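Local coordinates for protein MaoC-like dehydratase (Phytophthora Capsici, PDB 3KH8) that probably catalyses the reversible hydration of 2-enoyl-CoA thioesters, as a dehydratase of the MaoC-like, hydratase 2 family with a hot dog fold, at residues F84-V89 against C253-A258; V64-S69 against A258-F263; I234-A239 against K245-H250. All coordinates share one frame; numbering follows the deposited sequence.

Contact 1 of 3, residues F84-V89 against C253-A258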
loop_
_atom_site.group_PDB
_atom_site.type_symbol
_atom_site.label_atom_id
_atom_site.label_comp_id
_atom_site.label_asym_id
_atom_site.label_seq_id
_atom_site.Cartn_x
_atom_site.Cartn_y
_atom_site.Cartn_z
ATOM N N PHE A 84 0.258 10.105 -9.795
ATOM C CA PHE A 84 0.968 11.208 -9.149
ATOM C C PHE A 84 2.238 11.518 -9.951
ATOM O O PHE A 84 2.971 10.598 -10.317
ATOM C CB PHE A 84 1.281 10.959 -7.670
ATOM C CG PHE A 84 1.732 12.203 -6.959
ATOM C CD1 PHE A 84 0.798 13.124 -6.491
ATOM C CD2 PHE A 84 3.085 12.489 -6.823
ATOM C CE1 PHE A 84 1.208 14.301 -5.868
ATOM C CE2 PHE A 84 3.508 13.663 -6.201
ATOM C CZ PHE A 84 2.571 14.569 -5.725
ATOM N N PRO A 85 2.486 12.811 -10.250
ATOM C CA PRO A 85 3.534 13.180 -11.212
ATOM C C PRO A 85 4.952 12.684 -10.911
ATOM O O PRO A 85 5.745 12.518 -11.841
ATOM C CB PRO A 85 3.481 14.711 -11.207
ATOM C CG PRO A 85 2.062 15.008 -10.915
ATOM C CD PRO A 85 1.682 13.989 -9.867
ATOM N N LEU A 86 5.271 12.447 -9.642
ATOM C CA LEU A 86 6.600 11.961 -9.272
ATOM C C LEU A 86 6.780 10.448 -9.460
ATOM O O LEU A 86 7.901 9.942 -9.357
ATOM C CB LEU A 86 6.944 12.351 -7.827
ATOM C CG LEU A 86 8.438 12.335 -7.459
ATOM C CD1 LEU A 86 9.172 13.516 -8.099
ATOM C CD2 LEU A 86 8.637 12.333 -5.950
ATOM N N TYR A 87 5.695 9.724 -9.739
ATOM C CA TYR A 87 5.769 8.256 -9.809
ATOM C C TYR A 87 6.912 7.661 -10.664
ATOM O O TYR A 87 7.501 6.658 -10.262
ATOM C CB TYR A 87 4.410 7.615 -10.164
ATOM C CG TYR A 87 4.492 6.104 -10.259
ATOM C CD1 TYR A 87 4.712 5.329 -9.123
ATOM C CD2 TYR A 87 4.380 5.452 -11.486
ATOM C CE1 TYR A 87 4.808 3.934 -9.202
ATOM C CE2 TYR A 87 4.476 4.061 -11.578
ATOM C CZ TYR A 87 4.686 3.315 -10.433
ATOM O OH TYR A 87 4.784 1.948 -10.513
ATOM N N PRO A 88 7.245 8.271 -11.826
ATOM C CA PRO A 88 8.350 7.712 -12.625
ATOM C C PRO A 88 9.656 7.390 -11.871
ATOM O O PRO A 88 10.377 6.489 -12.293
ATOM C CB PRO A 88 8.578 8.786 -13.688
ATOM C CG PRO A 88 7.228 9.336 -13.919
ATOM C CD PRO A 88 6.561 9.354 -12.562
ATOM N N VAL A 89 9.947 8.081 -10.763
ATOM C CA VAL A 89 11.146 7.776 -9.960
ATOM C C VAL A 89 11.188 6.336 -9.442
ATOM O O VAL A 89 12.261 5.819 -9.125
ATOM C CB VAL A 89 11.358 8.746 -8.750
ATOM C CG1 VAL A 89 11.425 10.181 -9.222
ATOM C CG2 VAL A 89 10.282 8.565 -7.667
ATOM N N CYS A 253 10.464 9.241 -0.767
ATOM C CA CYS A 253 9.153 9.409 -0.131
ATOM C C CYS A 253 9.005 10.850 0.387
ATOM O O CYS A 253 7.981 11.496 0.163
ATOM C CB CYS A 253 8.959 8.390 1.000
ATOM S SG CYS A 253 7.322 8.457 1.818
ATOM N N SER A 254 10.043 11.347 1.060
ATOM C CA SER A 254 10.108 12.758 1.471
ATOM C C SER A 254 9.933 13.695 0.278
ATOM O O SER A 254 9.244 14.714 0.372
ATOM C CB SER A 254 11.440 13.060 2.172
ATOM O OG SER A 254 11.530 12.351 3.392
ATOM N N MET A 255 10.561 13.345 -0.841
ATOM C CA MET A 255 10.418 14.112 -2.072
ATOM C C MET A 255 8.966 14.073 -2.551
ATOM O O MET A 255 8.445 15.077 -3.045
ATOM C CB MET A 255 11.365 13.582 -3.152
ATOM C CG MET A 255 11.452 14.470 -4.399
ATOM S SD MET A 255 12.604 13.804 -5.605
ATOM C CE MET A 255 12.553 15.063 -6.881
ATOM N N GLY A 256 8.325 12.911 -2.403
ATOM C CA GLY A 256 6.903 12.757 -2.712
ATOM C C GLY A 256 6.027 13.663 -1.866
ATOM O O GLY A 256 5.106 14.303 -2.381
ATOM N N VAL A 257 6.323 13.721 -0.568
ATOM C CA VAL A 257 5.577 14.565 0.370
ATOM C C VAL A 257 5.687 16.044 -0.024
ATOM O O VAL A 257 4.677 16.756 -0.061
ATOM C CB VAL A 257 6.014 14.317 1.841
ATOM C CG1 VAL A 257 5.394 15.338 2.790
ATOM C CG2 VAL A 257 5.620 12.905 2.276
ATOM N N ALA A 258 6.903 16.494 -0.336
ATOM C CA ALA A 258 7.097 17.869 -0.829
ATOM C C ALA A 258 6.343 18.102 -2.146
ATOM O O ALA A 258 5.687 19.136 -2.321
ATOM C CB ALA A 258 8.577 18.180 -0.988
#
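L86 rests its isobutyl end on the backbone of helix 251-266 at G256, a worked example of a side chain packed on helix backbone at a glycine. The methyl CD2 lies 3.6 Å from G256 N and 3.7 Å from G256 CA, so it meets bare main chain. L86 reaches this place because its CG stands anti to the backbone N (chi1 -160°), which carries CD2 to the helix backbone, while CD1 meets the end of M255. M255 supplies the adjoining surface. Its chain runs extended to the terminal methyl and crosses L86 at about a right angle, so that the two leucine branches are met at different points: M255 CG is 3.9 Å from L86 CD2, and M255 CE is 3.9 Å from L86 CD1. F84 adds a looser touch at the other end of G256, its ring atom CE2 4.2 Å from G256 O in an oblique approach. A type I beta turn from F84 to Y87, closed by Y87 N to F84 O at 2.9 Å, presents F84 and L86 to the same helix. The contact is buried, and no hydrogen bond crosses it. Y62 of helix 56-65 packs against F84 and L86, while I277 of strand 274-281 touches both L86 and M255, and V130 of strand 123-132 packs on L86, placing the turn between a helix and the antiparallel sheet that curls round helix 251-266.

Contact 2 of 3, residues V64-S69 against A258-F263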
loop_
_atom_site.group_PDB
_atom_site.type_symbol
_atom_site.label_atom_id
_atom_site.label_comp_id
_atom_site.label_asym_id
_atom_site.label_seq_id
_atom_site.Cartn_x
_atom_site.Cartn_y
_atom_site.Cartn_z
ATOM N N VAL A 64 -0.796 6.156 -1.836
ATOM C CA VAL A 64 -0.917 5.905 -0.392
ATOM C C VAL A 64 0.464 5.814 0.279
ATOM O O VAL A 64 0.627 6.226 1.428
ATOM C CB VAL A 64 -1.835 4.674 -0.028
ATOM C CG1 VAL A 64 -3.199 4.778 -0.709
ATOM C CG2 VAL A 64 -1.173 3.344 -0.349
ATOM N N GLY A 65 1.452 5.315 -0.465
ATOM C CA GLY A 65 2.829 5.222 0.016
ATOM C C GLY A 65 3.428 6.576 0.367
ATOM O O GLY A 65 4.184 6.689 1.326
ATOM N N ILE A 66 3.092 7.605 -0.407
ATOM C CA ILE A 66 3.583 8.959 -0.115
ATOM C C ILE A 66 2.596 9.755 0.753
ATOM O O ILE A 66 2.796 10.940 1.016
ATOM C CB ILE A 66 3.991 9.735 -1.394
ATOM C CG1 ILE A 66 2.803 9.902 -2.355
ATOM C CG2 ILE A 66 5.180 9.039 -2.081
ATOM C CD1 ILE A 66 3.064 10.897 -3.495
ATOM N N GLY A 67 1.534 9.086 1.198
ATOM C CA GLY A 67 0.591 9.674 2.143
ATOM C C GLY A 67 -0.502 10.524 1.527
ATOM O O GLY A 67 -1.237 11.198 2.249
ATOM N N GLU A 68 -0.626 10.496 0.203
ATOM C CA GLU A 68 -1.682 11.259 -0.466
ATOM C C GLU A 68 -3.043 10.585 -0.279
ATOM O O GLU A 68 -3.152 9.357 -0.372
ATOM C CB GLU A 68 -1.374 11.444 -1.958
ATOM C CG GLU A 68 -2.343 12.388 -2.683
ATOM C CD GLU A 68 -2.476 13.736 -1.988
ATOM O OE1 GLU A 68 -1.480 14.490 -1.952
ATOM O OE2 GLU A 68 -3.579 14.037 -1.476
ATOM N N SER A 69 -4.062 11.396 -0.006
ATOM C CA SER A 69 -5.425 10.913 0.219
ATOM C C SER A 69 -6.439 11.462 -0.788
ATOM O O SER A 69 -7.564 10.962 -0.874
ATOM C CB SER A 69 -5.883 11.247 1.641
ATOM O OG SER A 69 -5.799 12.637 1.888
ATOM N N ALA A 258 6.903 16.494 -0.336
ATOM C CA ALA A 258 7.097 17.869 -0.829
ATOM C C ALA A 258 6.343 18.102 -2.146
ATOM O O ALA A 258 5.687 19.136 -2.321
ATOM C CB ALA A 258 8.577 18.180 -0.988
ATOM N N SER A 259 6.420 17.127 -3.055
ATOM C CA SER A 259 5.726 17.203 -4.343
ATOM C C SER A 259 4.209 17.334 -4.192
ATOM O O SER A 259 3.572 18.045 -4.968
ATOM C CB SER A 259 6.066 15.997 -5.222
ATOM O OG SER A 259 7.451 15.961 -5.515
ATOM N N ARG A 260 3.646 16.642 -3.199
ATOM C CA ARG A 260 2.222 16.734 -2.885
ATOM C C ARG A 260 1.834 18.159 -2.501
ATOM O O ARG A 260 0.808 18.669 -2.954
ATOM C CB ARG A 260 1.853 15.786 -1.743
ATOM C CG ARG A 260 1.800 14.303 -2.114
ATOM C CD ARG A 260 1.600 13.445 -0.868
ATOM N NE ARG A 260 0.534 13.981 -0.025
ATOM C CZ ARG A 260 0.506 13.911 1.300
ATOM N NH1 ARG A 260 1.485 13.313 1.970
ATOM N NH2 ARG A 260 -0.508 14.452 1.956
ATOM N N ALA A 261 2.655 18.790 -1.662
ATOM C CA ALA A 261 2.414 20.169 -1.240
ATOM C C ALA A 261 2.483 21.120 -2.434
ATOM O O ALA A 261 1.637 22.006 -2.577
ATOM C CB ALA A 261 3.410 20.582 -0.164
ATOM N N LEU A 262 3.480 20.915 -3.294
ATOM C CA LEU A 262 3.667 21.745 -4.487
ATOM C C LEU A 262 2.515 21.606 -5.482
ATOM O O LEU A 262 2.030 22.607 -6.017
ATOM C CB LEU A 262 5.014 21.440 -5.157
ATOM C CG LEU A 262 6.255 21.825 -4.344
ATOM C CD1 LEU A 262 7.460 20.996 -4.786
ATOM C CD2 LEU A 262 6.542 23.326 -4.448
ATOM N N PHE A 263 2.077 20.370 -5.722
ATOM C CA PHE A 263 0.938 20.119 -6.605
ATOM C C PHE A 263 -0.326 20.773 -6.065
ATOM O O PHE A 263 -1.079 21.395 -6.819
ATOM C CB PHE A 263 0.701 18.613 -6.825
ATOM C CG PHE A 263 -0.516 18.312 -7.668
ATOM C CD1 PHE A 263 -0.447 18.372 -9.055
ATOM C CD2 PHE A 263 -1.737 17.998 -7.072
ATOM C CE1 PHE A 263 -1.576 18.111 -9.842
ATOM C CE2 PHE A 263 -2.871 17.735 -7.850
ATOM C CZ PHE A 263 -2.787 17.789 -9.237
HETATM O O HOH W 1 -1.151 16.591 -3.660
HETATM O O HOH W 2 -1.548 16.530 0.313
#
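R260 of helix 251-266 grips E68 and I66 at the end of helix 56-65. Just before it, S259 has its OG hydrogen-bonded back to M255 O, within its own helix. At R260 itself, the backbone O takes a hydrogen bond from water 1, which also donates to E68 OE1. The methylene CG comes next, 3.9 Å from I66 CD1, where the two side chains slide past each other in opposite directions. A bend at chi3 (47°) then turns the guanidinium toward the helix end. R260 NE forms a salt bridge with E68 OE1 at 2.8 Å. The oxygen lies at the edge of the guanidinium but is itself met from above the carboxylate, and the two planes stand 80° apart. Water 2 also donates to E68 OE1 and accepts from R260 NH2, so three donors reach this oxygen. The helix that receives the arginine ends in a Schellman motif, with G67 at the C-prime position and positive phi. R260 NH1 donates to I66 O at 2.9 Å through a bent bond (133°), using a lone pair in the carbonyl plane, while G67 O sits 3.2 Å above the guanidinium plane without a hydrogen bond. This clustering of carbonyls at a helix C terminus probably favours the positive charge. R260 also makes a cation-pi contact with F213. Farther along, F263 sets its ring edge-to-face with F73. S69 O is hydrogen-bonded by Q221 of the second subunit.

Contact 3 of 3, residues I234-A239 against K245-H250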
loop_
_atom_site.group_PDB
_atom_site.type_symbol
_atom_site.label_atom_id
_atom_site.label_comp_id
_atom_site.label_asym_id
_atom_site.label_seq_id
_atom_site.Cartn_x
_atom_site.Cartn_y
_atom_site.Cartn_z
ATOM N N ILE A 234 13.606 -0.456 6.916
ATOM C CA ILE A 234 12.687 -1.327 7.650
ATOM C C ILE A 234 13.324 -2.151 8.786
ATOM O O ILE A 234 12.714 -2.319 9.844
ATOM C CB ILE A 234 11.837 -2.206 6.672
ATOM C CG1 ILE A 234 10.727 -2.954 7.424
ATOM C CG2 ILE A 234 12.732 -3.132 5.842
ATOM C CD1 ILE A 234 9.564 -3.385 6.554
ATOM N N ASP A 235 14.538 -2.653 8.566
ATOM C CA ASP A 235 15.225 -3.502 9.541
ATOM C C ASP A 235 16.024 -2.638 10.518
ATOM O O ASP A 235 17.033 -2.044 10.130
ATOM C CB ASP A 235 16.144 -4.502 8.821
ATOM C CG ASP A 235 16.741 -5.560 9.757
ATOM O OD1 ASP A 235 16.683 -5.419 10.999
ATOM O OD2 ASP A 235 17.283 -6.554 9.234
ATOM N N PRO A 236 15.577 -2.571 11.790
ATOM C CA PRO A 236 16.242 -1.739 12.800
ATOM C C PRO A 236 17.701 -2.132 13.020
ATOM O O PRO A 236 18.531 -1.267 13.302
ATOM C CB PRO A 236 15.428 -2.000 14.074
ATOM C CG PRO A 236 14.131 -2.551 13.607
ATOM C CD PRO A 236 14.445 -3.320 12.363
ATOM N N GLU A 237 18.006 -3.421 12.879
ATOM C CA GLU A 237 19.372 -3.923 13.057
ATOM C C GLU A 237 20.319 -3.440 11.961
ATOM O O GLU A 237 21.472 -3.113 12.238
ATOM C CB GLU A 237 19.390 -5.454 13.162
ATOM C CG GLU A 237 18.774 -6.001 14.451
ATOM C CD GLU A 237 19.405 -5.413 15.710
ATOM O OE1 GLU A 237 20.627 -5.596 15.916
ATOM O OE2 GLU A 237 18.673 -4.767 16.494
ATOM N N ILE A 238 19.823 -3.394 10.724
ATOM C CA ILE A 238 20.568 -2.835 9.590
ATOM C C ILE A 238 20.717 -1.316 9.736
ATOM O O ILE A 238 21.738 -0.744 9.346
ATOM C CB ILE A 238 19.888 -3.183 8.230
ATOM C CG1 ILE A 238 19.813 -4.705 8.013
ATOM C CG2 ILE A 238 20.581 -2.484 7.050
ATOM C CD1 ILE A 238 21.160 -5.420 7.853
ATOM N N ALA A 239 19.695 -0.673 10.300
ATOM C CA ALA A 239 19.721 0.769 10.551
ATOM C C ALA A 239 20.725 1.124 11.650
ATOM O O ALA A 239 21.568 2.005 11.463
ATOM C CB ALA A 239 18.337 1.268 10.913
ATOM N N LYS A 245 19.351 5.427 14.989
ATOM C CA LYS A 245 18.585 4.912 16.136
ATOM C C LYS A 245 17.463 3.967 15.697
ATOM O O LYS A 245 17.074 3.053 16.433
ATOM C CB LYS A 245 17.997 6.071 16.961
ATOM C CG LYS A 245 17.073 7.013 16.174
ATOM C CD LYS A 245 16.563 8.174 17.025
ATOM C CE LYS A 245 15.850 9.204 16.156
ATOM N NZ LYS A 245 15.258 10.313 16.950
ATOM N N GLN A 246 16.950 4.210 14.493
ATOM C CA GLN A 246 15.862 3.435 13.913
ATOM C C GLN A 246 15.955 3.552 12.386
ATOM O O GLN A 246 16.725 4.375 11.883
ATOM C CB GLN A 246 14.506 3.931 14.440
ATOM C CG GLN A 246 14.188 5.397 14.140
ATOM C CD GLN A 246 12.958 5.895 14.879
ATOM O OE1 GLN A 246 12.864 5.784 16.103
ATOM N NE2 GLN A 246 12.011 6.458 14.139
ATOM N N PRO A 247 15.201 2.717 11.641
ATOM C CA PRO A 247 15.212 2.861 10.181
ATOM C C PRO A 247 14.844 4.279 9.738
ATOM O O PRO A 247 14.069 4.956 10.413
ATOM C CB PRO A 247 14.141 1.868 9.728
ATOM C CG PRO A 247 14.146 0.816 10.781
ATOM C CD PRO A 247 14.389 1.559 12.068
ATOM N N ILE A 248 15.412 4.724 8.623
ATOM C CA ILE A 248 15.070 6.033 8.059
ATOM C C ILE A 248 14.024 5.913 6.948
ATOM O O ILE A 248 13.945 4.885 6.270
ATOM C CB ILE A 248 16.323 6.788 7.536
ATOM C CG1 ILE A 248 16.974 6.033 6.366
ATOM C CG2 ILE A 248 17.318 7.030 8.680
ATOM C CD1 ILE A 248 17.974 6.852 5.567
ATOM N N LEU A 249 13.224 6.964 6.770
ATOM C CA LEU A 249 12.265 7.023 5.672
ATOM C C LEU A 249 13.016 7.233 4.362
ATOM O O LEU A 249 14.030 7.927 4.339
ATOM C CB LEU A 249 11.251 8.155 5.900
ATOM C CG LEU A 249 10.122 8.374 4.884
ATOM C CD1 LEU A 249 9.147 7.178 4.836
ATOM C CD2 LEU A 249 9.371 9.669 5.179
ATOM N N HIS A 250 12.523 6.618 3.288
ATOM C CA HIS A 250 13.087 6.795 1.945
ATOM C C HIS A 250 13.164 8.274 1.614
ATOM O O HIS A 250 12.181 8.994 1.785
ATOM C CB HIS A 250 12.190 6.148 0.883
ATOM C CG HIS A 250 11.990 4.671 1.046
ATOM N ND1 HIS A 250 11.311 4.120 2.112
ATOM C CD2 HIS A 250 12.323 3.637 0.238
ATOM C CE1 HIS A 250 11.261 2.808 1.969
ATOM N NE2 HIS A 250 11.874 2.488 0.842
#
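P247 fits its ring against the start of helix 236-241, and van der Waals contact accounts for everything that passes between the two segments. CB and CG meet the backbone of I234, CD the first turn of the helix. The closest of these approaches is from P247 CG to I234 O, at 3.6 Å. On the helix side, P247 CD lies 4.1 Å from A239 CB and also faces the ring of P236. The methyl of A239 in turn presses on the peptide that joins Q246 to P247, its CB 3.5 Å from P247 N. With this methyl between them, the two backbones lie close: the CA atoms of A239 and P247 are 5.0 Å apart. Hydrogen bonding belongs to the helix segment alone, where it shapes the surface the proline meets. D235 is the N-cap; its OD1 accepts from E237 N at 3.0 Å, from above the carboxylate plane. A239 N bonds to D235 O, closing the first turn. H233, on which H250 stacks and whose ND1 is hydrogen-bonded to I248 O, ends a Gly-Asp-x-Asn-x-x-His sequence consistent with the hydratase 2 motif, which runs on to A239. Helix 219-223 lies against I234, L249 and H250, the N-cap residue of helix 251-266, while from the second subunit Y75 packs on I234 and D235, and L71 on P236.

How the contacts relate
From the N terminus, the chain first opens the loop of contact 2 at 64-69, where helix 56-65 ends, and then that of contact 1 at 84-89. It runs on through much of the sheet before reaching 234-239. Contact 3 closes first, with five residues between its segments; contact 1 follows at 253-258 and contact 2 at 258-263, so the three nest without crossing. Contacts 1 and 2 share A258 of helix 251-266 and touch through F84 and R260, tying this helix of the MaoC-like half to the N-terminal half. Contact 3, its centre about 21 Å from that of contact 1, joins helix 236-241 to the loop leading into helix 251-266; like contact 2 it touches the second subunit.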